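Local atomic coordinates of ancestral D-type dye decolorizing peroxidase (Geotrichum candidum, PDB entry 7ANV), a protein that probably uses its bound haem and hydrogen peroxide to oxidise dyes and other bulky substrates, as dye-decolorizing peroxidases do. Residues 97-102 against 240-245; 222-227 against 359-364; 321-326 against 342-347. All blocks are in the same frame, centred on the assembly; numbering follows the deposited sequence.

Contact 1 (97-102 against 240-245); sequences DNLGDT and PSWAKD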
loop_
_atom_site.group_PDB
_atom_site.type_symbol
_atom_site.label_atom_id
_atom_site.label_comp_id
_atom_site.label_asym_id
_atom_site.label_seq_id
_atom_site.Cartn_x
_atom_site.Cartn_y
_atom_site.Cartn_z
ATOM N N ASP A 97 12.991 22.066 -5.341
ATOM C CA ASP A 97 11.969 23.146 -5.221
ATOM C C ASP A 97 10.710 22.819 -6.035
ATOM O O ASP A 97 9.632 23.218 -5.547
ATOM C CB ASP A 97 12.562 24.506 -5.585
ATOM C CG ASP A 97 13.466 25.042 -4.489
ATOM O OD1 ASP A 97 13.314 24.594 -3.329
ATOM O OD2 ASP A 97 14.335 25.879 -4.805
ATOM N N ASN A 98 10.822 22.112 -7.174
ATOM C CA ASN A 98 9.705 21.743 -8.099
ATOM C C ASN A 98 9.355 20.248 -8.008
ATOM O O ASN A 98 8.499 19.755 -8.798
ATOM C CB ASN A 98 10.063 22.057 -9.546
ATOM C CG ASN A 98 10.436 23.513 -9.761
ATOM O OD1 ASN A 98 10.348 24.333 -8.846
ATOM N ND2 ASN A 98 10.862 23.839 -10.973
ATOM N N LEU A 99 9.964 19.517 -7.094
ATOM C CA LEU A 99 9.627 18.083 -6.941
ATOM C C LEU A 99 8.419 17.888 -6.008
ATOM O O LEU A 99 8.464 18.272 -4.804
ATOM C CB LEU A 99 10.809 17.275 -6.430
ATOM C CG LEU A 99 10.545 15.777 -6.477
ATOM C CD1 LEU A 99 10.305 15.335 -7.925
ATOM C CD2 LEU A 99 11.677 14.993 -5.858
ATOM N N GLY A 100 7.399 17.215 -6.531
ATOM C CA GLY A 100 6.172 16.937 -5.779
ATOM C C GLY A 100 5.623 18.227 -5.230
ATOM O O GLY A 100 5.557 19.231 -5.980
ATOM N N ASP A 101 5.075 18.148 -4.026
ATOM C CA ASP A 101 4.363 19.309 -3.420
ATOM C C ASP A 101 4.627 19.161 -1.937
ATOM O O ASP A 101 5.660 18.453 -1.612
ATOM C CB ASP A 101 2.887 19.445 -3.865
ATOM C CG ASP A 101 2.319 20.846 -3.716
ATOM O OD1 ASP A 101 2.830 21.585 -2.836
ATOM O OD2 ASP A 101 1.381 21.227 -4.501
ATOM N N THR A 102 3.845 19.872 -1.131
ATOM C CA THR A 102 4.107 20.027 0.311
ATOM C C THR A 102 4.349 18.619 0.844
ATOM O O THR A 102 5.207 18.496 1.694
ATOM C CB THR A 102 3.014 20.857 1.004
ATOM O OG1 THR A 102 3.123 22.117 0.338
ATOM C CG2 THR A 102 3.217 21.024 2.499
ATOM N N PRO A 240 11.635 19.096 -12.396
ATOM C CA PRO A 240 13.055 19.004 -12.740
ATOM C C PRO A 240 13.184 17.868 -13.766
ATOM O O PRO A 240 12.434 16.873 -13.704
ATOM C CB PRO A 240 13.770 18.752 -11.416
ATOM C CG PRO A 240 12.667 18.509 -10.372
ATOM C CD PRO A 240 11.319 18.585 -11.057
ATOM N N SER A 241 14.156 17.976 -14.662
ATOM C CA SER A 241 14.384 16.949 -15.708
ATOM C C SER A 241 14.740 15.633 -15.002
ATOM O O SER A 241 14.310 14.591 -15.520
ATOM C CB SER A 241 15.458 17.365 -16.678
ATOM O OG SER A 241 16.644 17.666 -15.973
ATOM N N TRP A 242 15.407 15.701 -13.852
ATOM C CA TRP A 242 15.854 14.491 -13.101
ATOM C C TRP A 242 14.644 13.762 -12.478
ATOM O O TRP A 242 14.853 12.662 -11.894
ATOM C CB TRP A 242 16.927 14.777 -12.044
ATOM C CG TRP A 242 16.600 15.817 -11.024
ATOM C CD1 TRP A 242 17.060 17.101 -11.047
ATOM C CD2 TRP A 242 15.859 15.677 -9.796
ATOM N NE1 TRP A 242 16.570 17.795 -9.975
ATOM C CE2 TRP A 242 15.852 16.942 -9.180
ATOM C CE3 TRP A 242 15.165 14.625 -9.178
ATOM C CZ2 TRP A 242 15.172 17.206 -7.994
ATOM C CZ3 TRP A 242 14.500 14.883 -7.999
ATOM C CH2 TRP A 242 14.525 16.149 -7.399
ATOM N N ALA A 243 13.447 14.333 -12.511
ATOM C CA ALA A 243 12.262 13.680 -11.884
ATOM C C ALA A 243 11.496 12.870 -12.921
ATOM O O ALA A 243 10.700 11.996 -12.529
ATOM C CB ALA A 243 11.382 14.696 -11.204
ATOM N N LYS A 244 11.723 13.080 -14.207
ATOM C CA LYS A 244 11.005 12.300 -15.232
ATOM C C LYS A 244 11.235 10.807 -15.031
ATOM O O LYS A 244 12.391 10.385 -14.831
ATOM C CB LYS A 244 11.392 12.665 -16.672
ATOM C CG LYS A 244 10.572 11.929 -17.718
ATOM C CD LYS A 244 10.498 12.723 -19.000
ATOM C CE LYS A 244 9.544 12.140 -20.023
ATOM N NZ LYS A 244 9.870 12.689 -21.362
ATOM N N ASP A 245 10.136 10.064 -15.067
ATOM C CA ASP A 245 10.102 8.585 -15.041
ATOM C C ASP A 245 10.456 8.085 -13.640
ATOM O O ASP A 245 10.707 6.918 -13.524
ATOM C CB ASP A 245 10.959 7.955 -16.149
ATOM C CG ASP A 245 10.261 7.891 -17.514
ATOM O OD1 ASP A 245 9.023 8.066 -17.568
ATOM O OD2 ASP A 245 10.974 7.669 -18.492
#
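Leu99 meets Trp242 and Ala243 because of how its side chain is folded: with CG opposite the backbone N (chi1 -171°) and chi2 at 62°, its two methyl groups spread over two separate partners. Trp242 answers with the less common placing of CG between its own backbone N and carbonyl carbon (chi1 55°), which swings the far end of the indole toward the leucine although the bond from CA to CB does not point that way. The result illustrates how one branched residue can serve two neighbours. Leu99 CD2 comes up to the six-membered end of the indole near the ring plane, 3.4 Å from Trp242 CH2, so the leucine touches an edge and the two side chains run at about a right angle. On the other branch, Leu99 CD1 closes on Ala243 CB at 3.5 Å, a tight apolar pair. Pro240 meets Asn98: Pro240 CD lies 3.8 Å from Asn98 O and 4.0 Å from Asn98 CB. Within its own segment, Pro240 CB lies 3.3 Å above the plane of the Trp242 ring, toward the rim. A backbone bond from Ala243 N to Pro240 O, 3.0 Å long, closes the 3-10 turn that presents all three residues. Leu89 of helix 86-92 touches both Leu99 and Trp242. The arrangement is a small apolar cluster of the DyP fold, joining the loop 97-102, after helix 86-92, to the loop that leads into strand 247-256, both resting on Phe475 of edge strand 466-476.

Contact 2 (222-227 against 359-364); sequences PGVILV and SVESRR
Van der Waals packing of a valine on backbone carbonyls and on a glutamate chain comes first here, and Val224 carries nearly all of it, against Glu361, Ser362 and Arg364. Its CB points toward the other segment, and chi1 of 170° turns CG1 into the bend of the chain beyond helix 357-361. Val224 CG1 sits 3.4 Å from Glu361 O and 3.6 Å from Arg364 O, a hydrocarbon tip pressed among backbone carbonyls. Val224 CG2 touches Glu361 CG and Glu361 CD, 3.8 Å from each, where the two side chains cross obliquely. Ile225 adds a looser touch, Ile225 CD1 lying 4.2 Å from Arg364 O.

Backbone hydrogen bonds give each partner its shape without linking the two. A type I turn runs from Glu361 to Arg364, closed by Arg364 N to Glu361 O at 3.2 Å; Glu361 O therefore accepts a hydrogen bond while also being covered by the valine. On the opposing side, Pro222 O is gripped by two amides, Ile225 N at 3.0 Å and Leu226 N at 2.9 Å, winding 222-226 into a compact turn that presents Val224.

The charged groups find their partners outside the two segments. Glu361 is buried, and its OE1 forms a salt bridge with Arg221, the residue just before Pro222. Arg364 takes its guanidinium away from Val224 toward the porphyrin. The turn packed by Val224 thus carries a residue whose side chain touches the haem: Arg364 lines the haem pocket of a DyP-type peroxidase, with Val224 packed behind it.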
loop_
_atom_site.group_PDB
_atom_site.type_symbol
_atom_site.label_atom_id
_atom_site.label_comp_id
_atom_site.label_asym_id
_atom_site.label_seq_id
_atom_site.Cartn_x
_atom_site.Cartn_y
_atom_site.Cartn_z
ATOM N N PRO A 222 -0.037 7.135 -17.937
ATOM C CA PRO A 222 1.198 6.747 -17.241
ATOM C C PRO A 222 1.629 7.759 -16.181
ATOM O O PRO A 222 2.237 7.356 -15.189
ATOM C CB PRO A 222 2.236 6.624 -18.352
ATOM C CG PRO A 222 1.635 7.409 -19.513
ATOM C CD PRO A 222 0.137 7.204 -19.396
ATOM N N GLY A 223 1.333 9.046 -16.407
ATOM C CA GLY A 223 1.704 10.146 -15.503
ATOM C C GLY A 223 0.913 10.172 -14.207
ATOM O O GLY A 223 1.210 10.983 -13.333
ATOM N N VAL A 224 -0.073 9.305 -14.030
ATOM C CA VAL A 224 -0.627 9.087 -12.681
ATOM C C VAL A 224 0.443 8.433 -11.788
ATOM O O VAL A 224 0.349 8.573 -10.573
ATOM C CB VAL A 224 -1.900 8.252 -12.778
ATOM C CG1 VAL A 224 -2.383 7.797 -11.428
ATOM C CG2 VAL A 224 -2.981 9.028 -13.505
ATOM N N ILE A 225 1.362 7.681 -12.378
ATOM C CA ILE A 225 2.363 6.860 -11.627
ATOM C C ILE A 225 3.747 7.483 -11.812
ATOM O O ILE A 225 4.507 7.587 -10.830
ATOM C CB ILE A 225 2.317 5.385 -12.069
ATOM C CG1 ILE A 225 0.920 4.808 -11.851
ATOM C CG2 ILE A 225 3.390 4.590 -11.317
ATOM C CD1 ILE A 225 0.427 4.905 -10.433
ATOM N N LEU A 226 4.073 7.894 -13.032
ATOM C CA LEU A 226 5.425 8.368 -13.403
ATOM C C LEU A 226 5.453 9.878 -13.584
ATOM O O LEU A 226 4.652 10.418 -14.384
ATOM C CB LEU A 226 5.842 7.703 -14.702
ATOM C CG LEU A 226 6.007 6.188 -14.665
ATOM C CD1 LEU A 226 6.250 5.707 -16.108
ATOM C CD2 LEU A 226 7.113 5.743 -13.731
ATOM N N VAL A 227 6.316 10.543 -12.830
ATOM C CA VAL A 227 6.450 12.018 -12.916
ATOM C C VAL A 227 6.873 12.347 -14.355
ATOM O O VAL A 227 7.644 11.599 -14.969
ATOM C CB VAL A 227 7.434 12.540 -11.850
ATOM C CG1 VAL A 227 7.760 13.997 -12.059
ATOM C CG2 VAL A 227 6.895 12.326 -10.458
ATOM N N SER A 359 -10.024 13.048 -13.568
ATOM C CA SER A 359 -10.278 13.189 -12.110
ATOM C C SER A 359 -10.161 11.818 -11.419
ATOM O O SER A 359 -9.405 11.744 -10.424
ATOM C CB SER A 359 -11.604 13.865 -11.819
ATOM O OG SER A 359 -11.681 14.247 -10.452
ATOM N N VAL A 360 -10.857 10.773 -11.895
ATOM C CA VAL A 360 -10.912 9.467 -11.149
ATOM C C VAL A 360 -9.598 8.675 -11.328
ATOM O O VAL A 360 -9.175 8.000 -10.355
ATOM C CB VAL A 360 -12.101 8.582 -11.545
ATOM C CG1 VAL A 360 -11.969 8.045 -12.967
ATOM C CG2 VAL A 360 -12.236 7.432 -10.553
ATOM N N GLU A 361 -9.012 8.709 -12.525
ATOM C CA GLU A 361 -7.689 8.090 -12.772
ATOM C C GLU A 361 -6.703 8.734 -11.794
ATOM O O GLU A 361 -5.783 8.044 -11.389
ATOM C CB GLU A 361 -7.232 8.213 -14.240
ATOM C CG GLU A 361 -6.603 9.554 -14.617
ATOM C CD GLU A 361 -5.849 9.631 -15.931
ATOM O OE1 GLU A 361 -5.355 10.776 -16.290
ATOM O OE2 GLU A 361 -5.742 8.600 -16.594
ATOM N N SER A 362 -6.900 9.981 -11.354
ATOM C CA SER A 362 -5.796 10.698 -10.637
ATOM C C SER A 362 -5.595 10.138 -9.228
ATOM O O SER A 362 -4.575 10.486 -8.593
ATOM C CB SER A 362 -6.015 12.186 -10.588
ATOM O OG SER A 362 -7.213 12.469 -9.897
ATOM N N ARG A 363 -6.578 9.387 -8.701
ATOM C CA ARG A 363 -6.580 8.889 -7.320
ATOM C C ARG A 363 -5.977 7.487 -7.259
ATOM O O ARG A 363 -5.971 6.900 -6.150
ATOM C CB ARG A 363 -7.994 8.827 -6.734
ATOM C CG ARG A 363 -8.801 10.097 -6.898
ATOM C CD ARG A 363 -8.044 11.245 -6.343
ATOM N NE ARG A 363 -8.896 12.428 -6.314
ATOM C CZ ARG A 363 -8.425 13.632 -6.037
ATOM N NH1 ARG A 363 -7.145 13.771 -5.750
ATOM N NH2 ARG A 363 -9.222 14.691 -6.054
ATOM N N ARG A 364 -5.522 6.921 -8.372
ATOM C CA ARG A 364 -5.085 5.512 -8.379
ATOM C C ARG A 364 -3.638 5.406 -7.888
ATOM O O ARG A 364 -2.838 6.313 -8.168
ATOM C CB ARG A 364 -5.247 4.900 -9.770
ATOM C CG ARG A 364 -6.686 4.920 -10.282
ATOM C CD ARG A 364 -7.636 4.191 -9.363
ATOM N NE ARG A 364 -7.303 2.799 -9.150
ATOM C CZ ARG A 364 -7.613 1.801 -9.984
ATOM N NH1 ARG A 364 -8.263 2.045 -11.116
ATOM N NH2 ARG A 364 -7.222 0.569 -9.722
#

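Contact 3 (321-326 against 342-347); sequences FRFDHP and HIRKTN. With HEM (protoporphyrin IX containing Fe), chain B.
Phe323 and Arg344 are the closest backbone pair, with 8.3 Å between Phe323 CA and Arg344 CA, where an irregular loop, with Phe323 at left-handed helical angles, passes the short helix 342-346. Side chains fill that gap. Arg344 leaves the helix with CG opposite the backbone N (chi1 -176°) and runs extended as far as NE, sliding along one face of the Phe323 ring in the opposite direction to it. Arg344 CD stands 3.7 Å from the Phe323 ring centroid, almost on the normal, a clear CH-pi contact. Further along, the guanidinium lies flat on the phenylalanine with the planes only 5° apart, reaching back over Phe323 CB. The stack leaves the guanidinium rim for polar partners: NE makes a salt bridge with Asp351, and Arg344 NH2 reaches a water 2.8 Å away that also meets Pro326 O. At the ring edge, Asn347 O lies in plane, 3.7 Å from Phe323 CE2. Phe321 extends the apolar surface, Phe321 CZ lying 3.8 Å from Ile343 CD1.

The helix also faces the porphyrin. His342 NE2 binds the iron at 2.0 Å, its ND1 held by Asp431, while Thr346 OG1 bonds back to His342 O above the carbonyl plane. Asn347 ND2 donates a nearly straight bond (160°) to the propionate oxygen O2D of the haem, 3.0 Å away, and Arg349 also hydrogen-bonds the haem. A helix packed against a phenylalanine-bearing loop and carrying the iron-ligating histidine, itself bonded to an aspartate, is the proximal haem site of dye-decolorizing peroxidases.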
loop_
_atom_site.group_PDB
_atom_site.type_symbol
_atom_site.label_atom_id
_atom_site.label_comp_id
_atom_site.label_asym_id
_atom_site.label_seq_id
_atom_site.Cartn_x
_atom_site.Cartn_y
_atom_site.Cartn_z
ATOM N N PHE A 321 -16.304 -5.682 -11.494
ATOM C CA PHE A 321 -17.449 -5.070 -10.761
ATOM C C PHE A 321 -17.162 -3.582 -10.632
ATOM O O PHE A 321 -15.966 -3.171 -10.737
ATOM C CB PHE A 321 -17.662 -5.698 -9.381
ATOM C CG PHE A 321 -16.477 -5.582 -8.468
ATOM C CD1 PHE A 321 -15.418 -6.474 -8.562
ATOM C CD2 PHE A 321 -16.379 -4.550 -7.530
ATOM C CE1 PHE A 321 -14.301 -6.353 -7.757
ATOM C CE2 PHE A 321 -15.235 -4.411 -6.755
ATOM C CZ PHE A 321 -14.204 -5.326 -6.840
ATOM N N ARG A 322 -18.207 -2.783 -10.399
ATOM C CA ARG A 322 -18.013 -1.330 -10.213
ATOM C C ARG A 322 -18.986 -0.735 -9.185
ATOM O O ARG A 322 -19.031 0.487 -9.121
ATOM C CB ARG A 322 -18.132 -0.661 -11.583
ATOM C CG ARG A 322 -19.521 -0.693 -12.173
ATOM C CD ARG A 322 -19.458 -0.180 -13.609
ATOM N NE ARG A 322 -18.929 1.171 -13.604
ATOM C CZ ARG A 322 -19.644 2.266 -13.850
ATOM N NH1 ARG A 322 -20.929 2.158 -14.121
ATOM N NH2 ARG A 322 -19.061 3.463 -13.807
ATOM N N PHE A 323 -19.705 -1.551 -8.409
ATOM C CA PHE A 323 -20.738 -1.072 -7.452
ATOM C C PHE A 323 -21.854 -0.377 -8.256
ATOM O O PHE A 323 -22.257 0.738 -7.912
ATOM C CB PHE A 323 -20.107 -0.138 -6.397
ATOM C CG PHE A 323 -18.842 -0.648 -5.752
ATOM C CD1 PHE A 323 -18.816 -1.890 -5.131
ATOM C CD2 PHE A 323 -17.668 0.103 -5.774
ATOM C CE1 PHE A 323 -17.653 -2.394 -4.576
ATOM C CE2 PHE A 323 -16.511 -0.388 -5.188
ATOM C CZ PHE A 323 -16.513 -1.626 -4.555
ATOM N N ASP A 324 -22.304 -0.976 -9.353
ATOM C CA ASP A 324 -23.330 -0.309 -10.219
ATOM C C ASP A 324 -24.666 -1.041 -10.214
ATOM O O ASP A 324 -25.562 -0.587 -11.015
ATOM C CB ASP A 324 -22.853 -0.119 -11.665
ATOM C CG ASP A 324 -22.548 -1.414 -12.396
ATOM O OD1 ASP A 324 -22.754 -2.501 -11.782
ATOM O OD2 ASP A 324 -22.102 -1.323 -13.585
ATOM N N HIS A 325 -24.868 -2.106 -9.437
ATOM C CA HIS A 325 -26.188 -2.815 -9.468
ATOM C C HIS A 325 -26.434 -3.487 -8.123
ATOM O O HIS A 325 -26.207 -4.695 -8.008
ATOM C CB HIS A 325 -26.246 -3.874 -10.601
ATOM C CG HIS A 325 -26.692 -3.363 -11.933
ATOM N ND1 HIS A 325 -25.799 -2.867 -12.891
ATOM C CD2 HIS A 325 -27.918 -3.286 -12.500
ATOM C CE1 HIS A 325 -26.463 -2.495 -13.973
ATOM N NE2 HIS A 325 -27.760 -2.748 -13.761
ATOM N N PRO A 326 -26.852 -2.759 -7.058
ATOM C CA PRO A 326 -27.293 -1.359 -7.137
ATOM C C PRO A 326 -26.143 -0.337 -7.171
ATOM O O PRO A 326 -25.036 -0.653 -6.697
ATOM C CB PRO A 326 -28.084 -1.181 -5.827
ATOM C CG PRO A 326 -27.443 -2.148 -4.826
ATOM C CD PRO A 326 -26.880 -3.273 -5.672
ATOM N N HIS A 342 -13.257 -1.632 2.912
ATOM C CA HIS A 342 -11.901 -1.124 2.581
ATOM C C HIS A 342 -11.759 -0.838 1.081
ATOM O O HIS A 342 -11.381 0.293 0.736
ATOM C CB HIS A 342 -10.821 -2.060 3.103
ATOM C CG HIS A 342 -9.429 -1.636 2.758
ATOM N ND1 HIS A 342 -8.887 -0.438 3.176
ATOM C CD2 HIS A 342 -8.441 -2.303 2.111
ATOM C CE1 HIS A 342 -7.629 -0.386 2.763
ATOM N NE2 HIS A 342 -7.336 -1.511 2.059
ATOM N N ILE A 343 -12.041 -1.807 0.204
ATOM C CA ILE A 343 -11.796 -1.580 -1.252
ATOM C C ILE A 343 -12.723 -0.527 -1.817
ATOM O O ILE A 343 -12.294 0.154 -2.773
ATOM C CB ILE A 343 -11.847 -2.872 -2.077
ATOM C CG1 ILE A 343 -13.253 -3.452 -2.207
ATOM C CG2 ILE A 343 -10.857 -3.861 -1.492
ATOM C CD1 ILE A 343 -13.308 -4.557 -3.216
ATOM N N ARG A 344 -13.916 -0.349 -1.241
ATOM C CA ARG A 344 -14.893 0.633 -1.771
ATOM C C ARG A 344 -14.482 2.028 -1.294
ATOM O O ARG A 344 -14.656 2.997 -2.047
ATOM C CB ARG A 344 -16.321 0.205 -1.386
ATOM C CG ARG A 344 -17.372 1.130 -1.983
ATOM C CD ARG A 344 -18.721 0.461 -1.985
ATOM N NE ARG A 344 -19.679 1.290 -2.701
ATOM C CZ ARG A 344 -20.939 0.931 -2.977
ATOM N NH1 ARG A 344 -21.449 -0.202 -2.521
ATOM N NH2 ARG A 344 -21.692 1.715 -3.725
ATOM N N LYS A 345 -13.847 2.145 -0.141
ATOM C CA LYS A 345 -13.227 3.422 0.300
ATOM C C LYS A 345 -12.023 3.764 -0.590
ATOM O O LYS A 345 -11.892 4.923 -0.928
ATOM C CB LYS A 345 -12.770 3.284 1.750
ATOM C CG LYS A 345 -13.897 3.343 2.756
ATOM C CD LYS A 345 -14.425 4.778 2.925
ATOM C CE LYS A 345 -14.927 5.003 4.329
ATOM N NZ LYS A 345 -15.634 6.297 4.445
ATOM N N THR A 346 -11.167 2.791 -0.936
ATOM C CA THR A 346 -9.842 3.093 -1.526
ATOM C C THR A 346 -9.902 3.155 -3.058
ATOM O O THR A 346 -9.057 3.844 -3.629
ATOM C CB THR A 346 -8.772 2.132 -1.009
ATOM O OG1 THR A 346 -9.133 0.836 -1.450
ATOM C CG2 THR A 346 -8.692 2.215 0.497
ATOM N N ASN A 347 -10.880 2.496 -3.661
ATOM C CA ASN A 347 -11.196 2.591 -5.108
ATOM C C ASN A 347 -12.712 2.648 -5.260
ATOM O O ASN A 347 -13.366 1.602 -5.323
ATOM C CB ASN A 347 -10.603 1.416 -5.890
ATOM C CG ASN A 347 -10.945 1.538 -7.351
ATOM O OD1 ASN A 347 -11.608 2.502 -7.792
ATOM N ND2 ASN A 347 -10.604 0.522 -8.086
HETATM C CHA HEM B . -6.932 -3.410 -1.454
HETATM C CHB HEM B . -5.836 -5.033 2.977
HETATM C CHC HEM B . -3.759 -0.710 4.001
HETATM C CHD HEM B . -5.247 0.962 -0.298
HETATM C C1A HEM B . -6.793 -4.214 -0.337
HETATM C C2A HEM B . -7.231 -5.559 -0.252
HETATM C C3A HEM B . -6.944 -6.016 0.996
HETATM C C4A HEM B . -6.292 -4.956 1.685
HETATM C CMA HEM B . -7.205 -7.407 1.550
HETATM C CAA HEM B . -7.975 -6.344 -1.327
HETATM C CBA HEM B . -7.109 -6.898 -2.445
HETATM C CGA HEM B . -7.200 -6.132 -3.733
HETATM O O1A HEM B . -8.239 -5.625 -4.196
HETATM O O2A HEM B . -6.201 -6.034 -4.372
HETATM C C1B HEM B . -5.169 -3.978 3.630
HETATM C C2B HEM B . -4.617 -4.084 4.946
HETATM C C3B HEM B . -4.015 -2.897 5.243
HETATM C C4B HEM B . -4.211 -2.029 4.049
HETATM C CMB HEM B . -4.687 -5.282 5.853
HETATM C CAB HEM B . -3.252 -2.468 6.439
HETATM C CBB HEM B . -2.641 -3.304 7.315
HETATM C C1C HEM B . -4.006 0.152 2.920
HETATM C C2C HEM B . -3.674 1.514 2.852
HETATM C C3C HEM B . -4.137 1.979 1.634
HETATM C C4C HEM B . -4.736 0.880 0.963
HETATM C CMC HEM B . -2.945 2.297 3.934
HETATM C CAC HEM B . -4.093 3.317 1.039
HETATM C CBC HEM B . -3.982 4.421 1.764
HETATM C C1D HEM B . -5.772 -0.145 -0.964
HETATM C C2D HEM B . -6.217 -0.018 -2.362
HETATM C C3D HEM B . -6.702 -1.241 -2.669
HETATM C C4D HEM B . -6.545 -2.087 -1.465
HETATM C CMD HEM B . -6.173 1.176 -3.310
HETATM C CAD HEM B . -7.287 -1.665 -3.999
HETATM C CBD HEM B . -8.770 -1.286 -4.151
HETATM C CGD HEM B . -9.279 -1.594 -5.528
HETATM O O1D HEM B . -10.382 -2.196 -5.587
HETATM O O2D HEM B . -8.664 -1.226 -6.561
HETATM N NA HEM B . -6.202 -3.848 0.865
HETATM N NB HEM B . -4.888 -2.761 3.140
HETATM N NC HEM B . -4.695 -0.219 1.786
HETATM N ND HEM B . -6.012 -1.371 -0.439
HETATM FE FE HEM B . -5.527 -2.045 1.301
HETATM O O HOH W 1 -24.125 0.439 -4.233
#

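Overall arrangement
Contact 3 is buried and tied to the cofactor, contact 2 is buried beside it, and contact 1, partly buried, lies toward the periphery, about 33 Å from contact 3 between centres. The chemistry follows this gradient: mainly apolar side chains in 97-102 against 240-245, methyls on carbonyls with a flanking salt bridge in 222-227 against 359-364, and stacking, metal ligation and propionate bonding in 321-326 against 342-347. Contacts 1 and 2 share the loop between strands 219-220 and 247-256, and a probable hydrogen bond from Asp245 N to Val227 O joins them. Contact 3 is nested within the loop closed by contact 2; Arg364 and Asn347 pack together, both in the haem pocket.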